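Local coordinates for SusD family protein (Bacteroides uniformis, PDB 7KV1) that probably binds beta-glucans at the cell surface of a human gut Bacteroides, as a SusD-family glycan-binding protein rich in helices of the tetratricopeptide-repeat type, at residues Asp125-Leu130 / Gln147-Arg152; Leu312-Ser317 / Asp332-Met337; Ile316-Phe321 / Thr357-Ala362; Leu418-Gly423 / Val449-Val454; Asp453-Arg458 / Val473-Ile478. All blocks are in the same frame, centred on the assembly; numbering follows the deposited sequence.

How the contacts relate
Contact 1 ties together two helices of the N-terminal part of the chain; the other four lie in the SusD-family part, and its centre is about 34 to 41 Å from theirs. Contacts 2 and 3 share Ile316 and Ser317, with centres about 9 Å apart, and Asn319 ND2 probably bonds to Gly333 O between them. Contacts 4 and 5 both use helix 451-461 and have centres about 10 Å apart; Ile478 packs against Arg421 and Val451, joining them. Contacts 3 and 5 come within about 9 Å at their nearest atoms. The cobalt hexammine pocket includes Tyr408, the first residue of helix 408-420; contact 4 lies at that helix's other end.

Contact 1 (Asp125-Leu130 / Gln147-Arg152); sequences DLLKYL and QARLLR
Leu126 and Ala148 face each other with CA atoms 7.0 Å apart, where segments 125-129 and 147-152 of helices 110-129 and 138-162 run nearly antiparallel, their axes 10.0 Å apart at closest and their directions 158° apart. Such an antiparallel helix pair is the basic element of tetratricopeptide-like folds, the clan to which this family belongs. The small Ala148 lets the leucines in: its CB takes Leu126 CD1 at 3.6 Å and Leu127 CG at 4.0 Å. Leu127 does most of the touching. Its CG lies beside the backbone N (chi1 -68°), and the two methyls fan out over the facing helix, crossing Arg149 at about a right angle to reach the aliphatic part of that chain at CG. The charged ends of the two arginines turn to other partners. Glu195 of helix 185-201 receives Arg149 NE and Arg152 NH2, so one carboxylate links both arginines to a third helix, while Glu145 pairs with Arg149 NH1. Arg152 NH1 is hydrogen-bonded to Asn124 OD1, which ties this arginine back to helix 110-129. A methyl lies over one face of the guanidinium held in this way: Leu127 CD1 sits 3.4 Å from Arg152 NH1.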
# COMPACT_ATOMS: atom_id res chain seq x y z
N ASP A 125 -13.33 11.25 17.04
CA ASP A 125 -13.42 11.28 18.53
C ASP A 125 -12.25 12.07 19.12
O ASP A 125 -12.51 12.98 19.92
CB ASP A 125 -13.37 9.88 19.12
CG ASP A 125 -14.69 9.13 19.02
OD1 ASP A 125 -15.75 9.81 18.90
OD2 ASP A 125 -14.64 7.88 19.06
N LEU A 126 -11.01 11.70 18.78
CA LEU A 126 -9.79 12.41 19.22
C LEU A 126 -9.98 13.90 18.92
O LEU A 126 -9.73 14.71 19.83
CB LEU A 126 -8.54 11.82 18.55
CG LEU A 126 -7.18 12.46 18.83
CD1 LEU A 126 -7.06 13.86 18.25
CD2 LEU A 126 -6.85 12.49 20.31
N LEU A 127 -10.44 14.26 17.72
CA LEU A 127 -10.60 15.69 17.35
C LEU A 127 -11.70 16.35 18.19
O LEU A 127 -11.51 17.51 18.53
CB LEU A 127 -10.85 15.80 15.84
CG LEU A 127 -9.64 15.40 15.00
CD1 LEU A 127 -10.03 14.99 13.59
CD2 LEU A 127 -8.60 16.51 14.98
N LYS A 128 -12.77 15.65 18.55
CA LYS A 128 -13.81 16.19 19.48
C LYS A 128 -13.16 16.49 20.84
O LYS A 128 -13.29 17.63 21.30
CB LYS A 128 -14.98 15.20 19.63
CG LYS A 128 -16.15 15.70 20.47
CD LYS A 128 -17.34 14.76 20.50
CE LYS A 128 -17.13 13.56 21.41
NZ LYS A 128 -18.34 12.72 21.50
N TYR A 129 -12.46 15.52 21.43
CA TYR A 129 -11.81 15.58 22.77
C TYR A 129 -10.79 16.72 22.86
O TYR A 129 -10.57 17.18 24.00
CB TYR A 129 -11.08 14.29 23.15
CG TYR A 129 -11.88 13.00 23.11
CD1 TYR A 129 -13.26 13.01 23.14
CD2 TYR A 129 -11.24 11.77 23.05
CE1 TYR A 129 -13.99 11.83 23.08
CE2 TYR A 129 -11.95 10.58 22.99
CZ TYR A 129 -13.34 10.61 23.01
OH TYR A 129 -14.07 9.46 22.95
N LEU A 130 -10.18 17.17 21.75
CA LEU A 130 -9.04 18.12 21.81
C LEU A 130 -9.47 19.49 22.36
O LEU A 130 -8.62 20.14 22.97
CB LEU A 130 -8.36 18.27 20.45
CG LEU A 130 -7.31 17.20 20.13
CD1 LEU A 130 -6.74 17.41 18.74
CD2 LEU A 130 -6.19 17.19 21.16
N GLN A 147 -1.92 14.80 13.52
CA GLN A 147 -1.72 13.33 13.42
C GLN A 147 -3.09 12.68 13.17
O GLN A 147 -3.22 11.83 12.26
CB GLN A 147 -1.05 12.77 14.66
CG GLN A 147 0.46 12.95 14.71
CD GLN A 147 0.98 12.49 16.05
OE1 GLN A 147 1.14 11.30 16.30
NE2 GLN A 147 1.25 13.43 16.94
N ALA A 148 -4.11 13.07 13.92
CA ALA A 148 -5.46 12.48 13.76
C ALA A 148 -5.99 12.80 12.36
O ALA A 148 -6.60 11.90 11.72
CB ALA A 148 -6.40 12.98 14.84
N ARG A 149 -5.78 14.01 11.86
CA ARG A 149 -6.36 14.38 10.54
C ARG A 149 -5.65 13.61 9.41
O ARG A 149 -6.32 13.20 8.44
CB ARG A 149 -6.36 15.90 10.36
CG ARG A 149 -7.38 16.58 11.27
CD ARG A 149 -7.25 18.08 11.31
NE ARG A 149 -7.69 18.66 10.05
CZ ARG A 149 -7.51 19.92 9.70
NH1 ARG A 149 -6.94 20.78 10.55
NH2 ARG A 149 -7.95 20.35 8.54
N LEU A 150 -4.35 13.42 9.53
CA LEU A 150 -3.56 12.70 8.50
C LEU A 150 -3.95 11.21 8.50
O LEU A 150 -4.08 10.64 7.40
CB LEU A 150 -2.08 12.92 8.79
CG LEU A 150 -1.11 12.27 7.79
CD1 LEU A 150 -1.54 12.53 6.35
CD2 LEU A 150 0.29 12.79 8.03
N LEU A 151 -4.16 10.61 9.67
CA LEU A 151 -4.65 9.21 9.78
C LEU A 151 -6.02 9.14 9.12
O LEU A 151 -6.28 8.20 8.38
CB LEU A 151 -4.72 8.78 11.24
CG LEU A 151 -3.41 8.34 11.86
CD1 LEU A 151 -3.55 8.27 13.37
CD2 LEU A 151 -2.97 6.98 11.32
N ARG A 152 -6.86 10.12 9.41
CA ARG A 152 -8.22 10.16 8.84
C ARG A 152 -8.13 10.21 7.30
O ARG A 152 -8.86 9.44 6.65
CB ARG A 152 -9.01 11.31 9.45
CG ARG A 152 -10.46 11.31 9.01
CD ARG A 152 -11.27 12.34 9.81
NE ARG A 152 -10.86 13.73 9.61
CZ ARG A 152 -11.40 14.78 10.24
NH1 ARG A 152 -12.39 14.59 11.11
NH2 ARG A 152 -10.99 16.01 9.97

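Contact 2 (Leu312-Ser317 / Asp332-Met337); sequences LPTLIS and DGWGFM
Trp334 lays one face of its indole over Thr314, in a loop that wraps the C-terminal end of the short helix 312-315 and takes up its last carbonyls. Thr314 CG2 stands 3.7 Å from the centroid of the five-membered ring and 12° off the normal, a CH-pi contact. This methyl is the branch anti to the backbone N (OG1 at chi1 -65°), which puts it over the indole and leaves OG1 for Leu397 O. Leu315 CD2 meets the six-membered part obliquely, 3.3 Å from Trp334 CE3. Further along, Ile316 CG2 and Met337 CG touch at 3.7 Å, the two chains lying side by side. Three backbone bonds set these groups in place. Trp334 N donates to Thr314 O and Phe336 N to Leu315 O at 2.8 Å, and between them Gly335 N donates to Ser317 O. The positive phi of Gly335 favours glycine. A CB on Gly333 would run into Ser317 O, and Ser317 OG, which donates to Pro313 O, lies 3.3 Å from Gly333 CA. In the second shell, Asp332 fixes the rotation of the indole, receiving Trp334 NE1 in the ring plane on the anti lone pair of OD2. Gln395 holds the other carboxylate oxygen, and Trp95 meets Phe336 edge-to-face. An alanine in place of Trp334 would probably leave Thr314 CG2 and Leu315 CD2 without their aromatic cover and Asp332 OD2 without its indole donor. At the helix end, one water donates to both Ile316 O and Met337 O, 2.8 Å from each.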
# COMPACT_ATOMS: atom_id res chain seq x y z
N LEU A 312 1.18 -12.04 8.01
CA LEU A 312 1.41 -12.00 6.55
C LEU A 312 2.36 -13.13 6.15
O LEU A 312 2.12 -13.83 5.17
CB LEU A 312 1.93 -10.62 6.14
CG LEU A 312 2.55 -10.58 4.75
CD1 LEU A 312 1.52 -10.93 3.68
CD2 LEU A 312 3.14 -9.21 4.49
N PRO A 313 3.50 -13.34 6.83
CA PRO A 313 4.43 -14.40 6.42
C PRO A 313 3.81 -15.81 6.47
O PRO A 313 4.14 -16.66 5.64
CB PRO A 313 5.63 -14.22 7.38
CG PRO A 313 5.54 -12.79 7.81
CD PRO A 313 4.05 -12.50 7.91
N THR A 314 2.80 -16.01 7.33
CA THR A 314 2.05 -17.29 7.35
C THR A 314 1.22 -17.38 6.08
O THR A 314 1.21 -18.46 5.48
CB THR A 314 1.16 -17.43 8.58
OG1 THR A 314 2.05 -17.49 9.71
CG2 THR A 314 0.26 -18.64 8.49
N LEU A 315 0.56 -16.30 5.68
CA LEU A 315 -0.37 -16.31 4.53
C LEU A 315 0.37 -16.72 3.25
O LEU A 315 -0.22 -17.53 2.46
CB LEU A 315 -1.03 -14.93 4.38
CG LEU A 315 -1.89 -14.48 5.56
CD1 LEU A 315 -2.47 -13.10 5.36
CD2 LEU A 315 -2.99 -15.48 5.87
N ILE A 316 1.57 -16.19 3.02
CA ILE A 316 2.22 -16.13 1.67
C ILE A 316 3.45 -17.03 1.57
O ILE A 316 4.35 -16.78 0.71
CB ILE A 316 2.53 -14.67 1.30
CG1 ILE A 316 3.64 -14.11 2.18
CG2 ILE A 316 1.26 -13.85 1.36
CD1 ILE A 316 4.09 -12.73 1.75
N SER A 317 3.48 -18.09 2.39
CA SER A 317 4.55 -19.11 2.43
C SER A 317 3.99 -20.48 2.04
O SER A 317 2.80 -20.76 2.13
CB SER A 317 5.22 -19.11 3.80
OG SER A 317 4.26 -19.23 4.84
N ASP A 332 3.36 -23.14 10.00
CA ASP A 332 2.19 -23.01 9.09
C ASP A 332 2.57 -22.13 7.90
O ASP A 332 3.18 -21.04 8.10
CB ASP A 332 0.99 -22.39 9.80
CG ASP A 332 0.02 -23.43 10.33
OD1 ASP A 332 0.48 -24.34 11.05
OD2 ASP A 332 -1.19 -23.32 10.02
N GLY A 333 2.20 -22.57 6.71
CA GLY A 333 2.24 -21.76 5.48
C GLY A 333 0.99 -22.04 4.69
O GLY A 333 0.70 -23.21 4.43
N TRP A 334 0.23 -21.00 4.34
CA TRP A 334 -1.11 -21.19 3.74
C TRP A 334 -1.08 -21.09 2.21
O TRP A 334 -2.11 -21.37 1.61
CB TRP A 334 -2.09 -20.22 4.37
CG TRP A 334 -2.28 -20.52 5.83
CD1 TRP A 334 -1.76 -21.56 6.55
CD2 TRP A 334 -3.07 -19.75 6.75
NE1 TRP A 334 -2.14 -21.45 7.86
CE2 TRP A 334 -2.96 -20.37 8.01
CE3 TRP A 334 -3.84 -18.59 6.62
CZ2 TRP A 334 -3.61 -19.87 9.13
CZ3 TRP A 334 -4.47 -18.09 7.74
CH2 TRP A 334 -4.37 -18.74 8.97
N GLY A 335 0.07 -20.78 1.62
CA GLY A 335 0.22 -20.91 0.17
C GLY A 335 -0.58 -19.87 -0.61
O GLY A 335 -0.84 -20.12 -1.78
N PHE A 336 -0.92 -18.74 -0.01
CA PHE A 336 -1.45 -17.57 -0.77
C PHE A 336 -0.30 -16.80 -1.44
O PHE A 336 0.85 -16.92 -1.00
CB PHE A 336 -2.26 -16.64 0.11
CG PHE A 336 -3.53 -17.28 0.58
CD1 PHE A 336 -4.60 -17.39 -0.28
CD2 PHE A 336 -3.63 -17.77 1.87
CE1 PHE A 336 -5.78 -17.96 0.16
CE2 PHE A 336 -4.80 -18.38 2.29
CZ PHE A 336 -5.87 -18.48 1.44
N MET A 337 -0.63 -16.05 -2.50
CA MET A 337 0.31 -15.20 -3.26
C MET A 337 1.51 -16.00 -3.76
O MET A 337 2.65 -15.54 -3.62
CB MET A 337 0.81 -14.04 -2.40
CG MET A 337 -0.32 -13.15 -1.91
SD MET A 337 -0.63 -11.79 -3.07
CE MET A 337 0.73 -10.71 -2.61
O HOH W 1 3.85 -19.62 10.21
O HOH W 2 4.40 -15.17 -1.52

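Contact 3 (Ile316-Phe321 / Thr357-Ala362); sequences ISPNSF and TCWVIA
Phe321 and Trp359 both swing CG anti to the backbone N (chi1 -175° and 173°), which sends the two rings toward each other across the 13.3 Å between Phe321 CA and Trp359 CA. They meet as a T-shaped pair: the edge of Trp359 at CZ2 and CH2 is directed at the face of Phe321, with 5.6 Å between the phenyl centroid and that of the indole six-membered ring and 79° between the planes. Pro318 approaches the same end of the indole obliquely, its CD 3.7 Å from Trp359 CZ3. Ile361 completes the group. Its extended chain brings CD1 over a face of Trp359 in its own segment, 3.7 Å from Pro318 CG and equally close to Phe321 CE1. The methyl is thus enclosed by the proline, the phenyl and the indole. A glycine at the position of Pro318 would probably open a gap beside Trp359 CZ3 and Ile361 CD1 and leave the indole freer to shift. Around this group, Arg382 makes a cation-pi contact with Trp359, and Trp327 meets the Phe321 ring. Trp377, from the neighbouring strand, touches both Pro318 and Ile361. With side chains alone bridging the two backbones, the arrangement is a small buried hydrophobic core built on a T-shaped aromatic pair, seating the loop after helix 312-315 on the two-stranded antiparallel sheet of 358-360 and 376-378.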
# COMPACT_ATOMS: atom_id res chain seq x y z
N ILE A 316 1.57 -16.19 3.02
CA ILE A 316 2.22 -16.13 1.67
C ILE A 316 3.45 -17.03 1.57
O ILE A 316 4.35 -16.78 0.71
CB ILE A 316 2.53 -14.67 1.30
CG1 ILE A 316 3.64 -14.11 2.18
CG2 ILE A 316 1.26 -13.85 1.36
CD1 ILE A 316 4.09 -12.73 1.75
N SER A 317 3.48 -18.09 2.39
CA SER A 317 4.55 -19.11 2.43
C SER A 317 3.99 -20.48 2.04
O SER A 317 2.80 -20.76 2.13
CB SER A 317 5.22 -19.11 3.80
OG SER A 317 4.26 -19.23 4.84
N PRO A 318 4.86 -21.40 1.58
CA PRO A 318 4.42 -22.74 1.23
C PRO A 318 3.95 -23.55 2.44
O PRO A 318 4.45 -23.38 3.53
CB PRO A 318 5.67 -23.34 0.55
CG PRO A 318 6.82 -22.55 1.15
CD PRO A 318 6.30 -21.16 1.37
N ASN A 319 3.02 -24.45 2.16
CA ASN A 319 2.35 -25.35 3.11
C ASN A 319 3.18 -26.62 3.35
O ASN A 319 3.74 -27.16 2.38
CB ASN A 319 0.99 -25.76 2.56
CG ASN A 319 0.17 -26.51 3.59
OD1 ASN A 319 0.10 -27.73 3.54
ND2 ASN A 319 -0.43 -25.79 4.51
N SER A 320 3.21 -27.11 4.59
CA SER A 320 3.90 -28.37 5.02
C SER A 320 5.33 -28.32 4.51
O SER A 320 5.79 -29.31 3.88
CB SER A 320 3.16 -29.61 4.51
OG SER A 320 1.76 -29.53 4.79
N PHE A 321 5.98 -27.18 4.67
CA PHE A 321 7.35 -26.96 4.15
C PHE A 321 8.31 -27.86 4.93
O PHE A 321 8.30 -27.81 6.15
CB PHE A 321 7.72 -25.48 4.34
CG PHE A 321 9.05 -25.06 3.75
CD1 PHE A 321 9.31 -25.19 2.40
CD2 PHE A 321 10.03 -24.49 4.56
CE1 PHE A 321 10.52 -24.76 1.87
CE2 PHE A 321 11.25 -24.10 4.03
CZ PHE A 321 11.49 -24.22 2.68
N THR A 357 13.47 -10.28 -4.06
CA THR A 357 12.01 -10.22 -4.34
C THR A 357 11.44 -11.64 -4.37
O THR A 357 10.34 -11.87 -3.86
CB THR A 357 11.76 -9.44 -5.64
OG1 THR A 357 12.17 -8.08 -5.44
CG2 THR A 357 10.31 -9.47 -6.05
N CYS A 358 12.18 -12.55 -4.99
CA CYS A 358 11.71 -13.87 -5.41
C CYS A 358 12.39 -14.93 -4.56
O CYS A 358 13.62 -15.09 -4.68
CB CYS A 358 11.99 -14.11 -6.89
SG CYS A 358 11.37 -12.79 -7.98
N TRP A 359 11.63 -15.61 -3.71
CA TRP A 359 12.11 -16.81 -2.97
C TRP A 359 11.82 -18.03 -3.83
O TRP A 359 10.64 -18.38 -3.98
CB TRP A 359 11.44 -16.88 -1.61
CG TRP A 359 11.73 -18.13 -0.85
CD1 TRP A 359 12.78 -18.99 -0.99
CD2 TRP A 359 10.93 -18.63 0.24
NE1 TRP A 359 12.70 -19.99 -0.06
CE2 TRP A 359 11.58 -19.78 0.72
CE3 TRP A 359 9.75 -18.20 0.85
CZ2 TRP A 359 11.03 -20.54 1.74
CZ3 TRP A 359 9.23 -18.93 1.90
CH2 TRP A 359 9.88 -20.08 2.34
N VAL A 360 12.85 -18.58 -4.48
CA VAL A 360 12.70 -19.70 -5.44
C VAL A 360 13.00 -20.97 -4.66
O VAL A 360 14.11 -21.07 -4.09
CB VAL A 360 13.63 -19.58 -6.66
CG1 VAL A 360 13.53 -20.82 -7.55
CG2 VAL A 360 13.35 -18.32 -7.47
N ILE A 361 12.07 -21.91 -4.63
CA ILE A 361 12.28 -23.23 -3.98
C ILE A 361 12.63 -24.24 -5.08
O ILE A 361 11.89 -24.33 -6.04
CB ILE A 361 11.04 -23.57 -3.14
CG1 ILE A 361 10.85 -22.47 -2.08
CG2 ILE A 361 11.17 -24.97 -2.55
CD1 ILE A 361 9.73 -22.68 -1.13
N ALA A 362 13.78 -24.91 -4.97
CA ALA A 362 14.26 -25.96 -5.91
C ALA A 362 13.13 -26.98 -6.14
O ALA A 362 12.43 -27.31 -5.15
CB ALA A 362 15.50 -26.60 -5.34

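Contact 4 (Leu418-Gly423 / Val449-Val454); sequences LSLRTG and VTVDDV
The capping box that begins helix 451-461 receives Leu420 from the C-terminal end of helix 408-420, a helix-end junction within the SusD-family part of the chain, which belongs to the tetratricopeptide clan. In the box, Thr450 is the N-cap. Its OG1 accepts from Asp453 N at 3.2 Å, and Asp453 OD2 accepts from Thr450 N at 2.9 Å, on the anti side and 34° out of the carboxylate plane. These reciprocal bonds satisfy backbone N-H groups at the helix start and fix the backbone against which Leu420 rests. Leu420 CD1 lies 3.5 Å from Thr450 C and 4.0 Å from Val454 CG2, so it spans the first turn, while CD2 comes to Val449 O. Closer to the main chain the fit is tight: Leu420 CB and Val451 CG2 are 3.5 Å apart, nearer than usual for two carbons. With CG1 of the valine anti to the backbone N (chi1 180°), CG2 lies beside that N and anti to the carbonyl carbon, where it meets Leu420. Arg421 crosses Val451 at about a right angle and adds its CG, 3.9 Å from the same CG2. Its guanidinium goes to Glu417 and Asn245. The chain leaves the helix through a type I turn from Leu420 to Gly423, and the positive phi of Gly423 favours glycine. Helix 429-440 flanks the junction, with Ala430 against both Leu420 and Val449, and Leu434 against Val454; Phe250 of helix 250-262 meets Arg421, and Ile478 packs on both Arg421 and Val451.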
# COMPACT_ATOMS: atom_id res chain seq x y z
N LEU A 418 6.44 12.92 -12.23
CA LEU A 418 5.73 14.20 -12.13
C LEU A 418 6.50 15.25 -12.95
O LEU A 418 5.85 16.10 -13.63
CB LEU A 418 5.57 14.59 -10.66
CG LEU A 418 4.54 13.79 -9.86
CD1 LEU A 418 4.75 13.98 -8.38
CD2 LEU A 418 3.11 14.15 -10.24
N SER A 419 7.84 15.17 -12.96
CA SER A 419 8.68 16.08 -13.77
C SER A 419 8.33 15.84 -15.23
O SER A 419 7.97 16.83 -15.95
CB SER A 419 10.15 15.84 -13.48
OG SER A 419 10.97 16.50 -14.41
N LEU A 420 8.37 14.59 -15.69
CA LEU A 420 8.08 14.33 -17.11
C LEU A 420 6.66 14.77 -17.44
O LEU A 420 6.47 15.22 -18.57
CB LEU A 420 8.31 12.85 -17.43
CG LEU A 420 9.76 12.40 -17.26
CD1 LEU A 420 9.84 10.89 -17.32
CD2 LEU A 420 10.67 13.06 -18.28
N ARG A 421 5.70 14.68 -16.53
CA ARG A 421 4.31 15.01 -16.95
C ARG A 421 4.01 16.50 -16.76
O ARG A 421 2.87 16.89 -17.00
CB ARG A 421 3.28 14.14 -16.23
CG ARG A 421 3.47 12.66 -16.48
CD ARG A 421 2.59 11.76 -15.65
NE ARG A 421 1.18 11.92 -15.93
CZ ARG A 421 0.21 11.35 -15.23
NH1 ARG A 421 0.47 10.56 -14.19
NH2 ARG A 421 -1.04 11.58 -15.56
N THR A 422 4.98 17.33 -16.37
CA THR A 422 4.81 18.80 -16.28
C THR A 422 5.82 19.47 -17.23
O THR A 422 6.23 20.59 -16.94
CB THR A 422 4.92 19.25 -14.82
OG1 THR A 422 6.19 18.85 -14.31
CG2 THR A 422 3.85 18.66 -13.92
N GLY A 423 6.27 18.75 -18.26
CA GLY A 423 7.14 19.27 -19.33
C GLY A 423 8.62 19.09 -19.05
O GLY A 423 9.38 19.67 -19.78
N VAL A 449 14.99 9.39 -20.21
CA VAL A 449 13.91 8.73 -19.43
C VAL A 449 12.57 9.24 -19.94
O VAL A 449 12.43 10.46 -20.23
CB VAL A 449 14.08 8.87 -17.91
CG1 VAL A 449 15.39 8.27 -17.42
CG2 VAL A 449 14.00 10.31 -17.43
N THR A 450 11.65 8.30 -20.16
CA THR A 450 10.26 8.58 -20.54
C THR A 450 9.32 8.16 -19.41
O THR A 450 9.73 7.41 -18.50
CB THR A 450 9.84 7.80 -21.80
OG1 THR A 450 9.78 6.44 -21.38
CG2 THR A 450 10.77 8.00 -22.98
N VAL A 451 8.08 8.62 -19.44
CA VAL A 451 7.10 8.25 -18.38
C VAL A 451 6.92 6.72 -18.36
O VAL A 451 6.85 6.16 -17.24
CB VAL A 451 5.77 8.99 -18.52
CG1 VAL A 451 4.82 8.59 -17.41
CG2 VAL A 451 6.02 10.48 -18.46
N ASP A 452 6.94 6.05 -19.52
CA ASP A 452 6.81 4.57 -19.56
C ASP A 452 7.98 3.89 -18.85
O ASP A 452 7.74 2.91 -18.12
CB ASP A 452 6.69 4.00 -20.97
CG ASP A 452 6.15 2.56 -20.89
OD1 ASP A 452 5.06 2.33 -20.29
OD2 ASP A 452 6.86 1.69 -21.34
N ASP A 453 9.20 4.41 -18.98
CA ASP A 453 10.37 3.89 -18.23
C ASP A 453 10.09 3.95 -16.73
O ASP A 453 10.48 3.01 -16.02
CB ASP A 453 11.66 4.67 -18.54
CG ASP A 453 12.14 4.56 -19.98
OD1 ASP A 453 11.97 3.46 -20.56
OD2 ASP A 453 12.69 5.60 -20.53
N VAL A 454 9.54 5.07 -16.24
CA VAL A 454 9.24 5.23 -14.78
C VAL A 454 8.21 4.16 -14.39
O VAL A 454 8.43 3.46 -13.39
CB VAL A 454 8.78 6.64 -14.42
CG1 VAL A 454 8.55 6.78 -12.92
CG2 VAL A 454 9.74 7.69 -14.94

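Contact 5 (Asp453-Arg458 / Val473-Ile478); sequences DVLTER and VRAEGI
Arg474 reaches across from helix 468-474 to Arg458, in a contact that joins helix 468-474 and the turn after it to helix 451-461 in the helical SusD-family part of the protein. CB of Arg474 points toward helix 451-461, and CG stands in the crowded position between the backbone N and the carbonyl carbon (chi1 76°). From there the chain runs extended to NE, with Met242 and Tyr243 of helix 230-244 touching the side chain. NH1 forms a salt bridge with Glu417. NH2 makes the crossing contacts: it is 3.8 Å from Leu455 CD2, 3.7 Å from Arg458 CD and 3.5 Å from Arg458 NE. The guanidinium planes stand 90° apart, and Arg474 NH2 lies over a face of Arg458, whose CD and NE come to the edge of Arg474. Beneath the charges Leu455 CD1 packs on Ala475 CB and Ile478 CD1, both at 4.3 Å. Asp471 takes Arg474 NE on OD1 and Arg458 NE on OD2, and so bridges the two arginines. Arg458 NH2 binds Glu410, and its NH1 goes to Asn414. The carboxylates of Asp471, Glu417 and Glu410 probably offset much of the repulsion between the two arginines.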
# COMPACT_ATOMS: atom_id res chain seq x y z
N ASP A 453 9.20 4.41 -18.98
CA ASP A 453 10.37 3.89 -18.23
C ASP A 453 10.09 3.95 -16.73
O ASP A 453 10.48 3.01 -16.02
CB ASP A 453 11.66 4.67 -18.54
CG ASP A 453 12.14 4.56 -19.98
OD1 ASP A 453 11.97 3.46 -20.56
OD2 ASP A 453 12.69 5.60 -20.53
N VAL A 454 9.54 5.07 -16.24
CA VAL A 454 9.24 5.23 -14.78
C VAL A 454 8.21 4.16 -14.39
O VAL A 454 8.43 3.46 -13.39
CB VAL A 454 8.78 6.64 -14.42
CG1 VAL A 454 8.55 6.78 -12.92
CG2 VAL A 454 9.74 7.69 -14.94
N LEU A 455 7.13 3.99 -15.14
CA LEU A 455 6.12 2.95 -14.79
C LEU A 455 6.78 1.57 -14.77
O LEU A 455 6.45 0.72 -13.88
CB LEU A 455 4.95 3.04 -15.78
CG LEU A 455 4.23 4.38 -15.82
CD1 LEU A 455 3.12 4.30 -16.83
CD2 LEU A 455 3.69 4.78 -14.44
N THR A 456 7.67 1.28 -15.72
CA THR A 456 8.37 -0.04 -15.73
C THR A 456 9.22 -0.17 -14.47
O THR A 456 9.19 -1.25 -13.85
CB THR A 456 9.18 -0.24 -17.01
OG1 THR A 456 8.22 -0.28 -18.06
CG2 THR A 456 10.05 -1.49 -16.97
N GLU A 457 9.95 0.87 -14.11
CA GLU A 457 10.83 0.85 -12.92
C GLU A 457 10.01 0.63 -11.63
O GLU A 457 10.46 -0.14 -10.76
CB GLU A 457 11.69 2.10 -12.83
CG GLU A 457 12.95 1.87 -12.06
CD GLU A 457 13.93 0.91 -12.71
OE1 GLU A 457 14.05 0.96 -13.95
OE2 GLU A 457 14.57 0.11 -11.96
N ARG A 458 8.82 1.21 -11.55
CA ARG A 458 7.90 1.01 -10.42
C ARG A 458 7.55 -0.48 -10.32
O ARG A 458 7.46 -0.98 -9.21
CB ARG A 458 6.64 1.88 -10.57
CG ARG A 458 6.89 3.37 -10.39
CD ARG A 458 5.62 4.16 -10.61
NE ARG A 458 4.78 3.96 -9.46
CZ ARG A 458 4.83 4.71 -8.35
NH1 ARG A 458 5.64 5.74 -8.28
NH2 ARG A 458 4.07 4.44 -7.32
N VAL A 473 -4.04 0.93 -13.06
CA VAL A 473 -5.37 1.60 -13.19
C VAL A 473 -5.19 3.08 -13.54
O VAL A 473 -5.89 3.57 -14.45
CB VAL A 473 -6.21 1.45 -11.92
CG1 VAL A 473 -7.47 2.32 -11.99
CG2 VAL A 473 -6.55 -0.02 -11.67
N ARG A 474 -4.29 3.77 -12.83
CA ARG A 474 -4.11 5.22 -13.02
C ARG A 474 -3.50 5.48 -14.40
O ARG A 474 -3.72 6.60 -14.96
CB ARG A 474 -3.31 5.81 -11.87
CG ARG A 474 -1.81 5.52 -11.90
CD ARG A 474 -1.18 5.99 -10.60
NE ARG A 474 0.23 5.68 -10.57
CZ ARG A 474 1.18 6.37 -11.22
NH1 ARG A 474 0.85 7.41 -11.97
NH2 ARG A 474 2.45 6.02 -11.11
N ALA A 475 -2.73 4.51 -14.91
CA ALA A 475 -2.02 4.59 -16.21
C ALA A 475 -3.02 4.64 -17.36
O ALA A 475 -2.62 5.10 -18.43
CB ALA A 475 -1.03 3.46 -16.41
N GLU A 476 -4.28 4.31 -17.13
CA GLU A 476 -5.35 4.56 -18.12
C GLU A 476 -5.41 6.06 -18.48
O GLU A 476 -5.86 6.37 -19.59
CB GLU A 476 -6.69 4.00 -17.64
CG GLU A 476 -6.69 2.48 -17.57
CD GLU A 476 -6.55 1.81 -18.93
OE1 GLU A 476 -7.15 2.31 -19.89
OE2 GLU A 476 -5.79 0.84 -19.03
N GLY A 477 -5.00 6.96 -17.59
CA GLY A 477 -5.05 8.40 -17.82
C GLY A 477 -3.68 8.92 -18.22
O GLY A 477 -3.56 10.14 -18.31
N ILE A 478 -2.69 8.06 -18.49
CA ILE A 478 -1.29 8.51 -18.76
C ILE A 478 -0.96 8.30 -20.24
O ILE A 478 -0.76 7.15 -20.67
CB ILE A 478 -0.26 7.78 -17.88
CG1 ILE A 478 -0.56 8.01 -16.39
CG2 ILE A 478 1.15 8.22 -18.28
CD1 ILE A 478 0.36 7.27 -15.48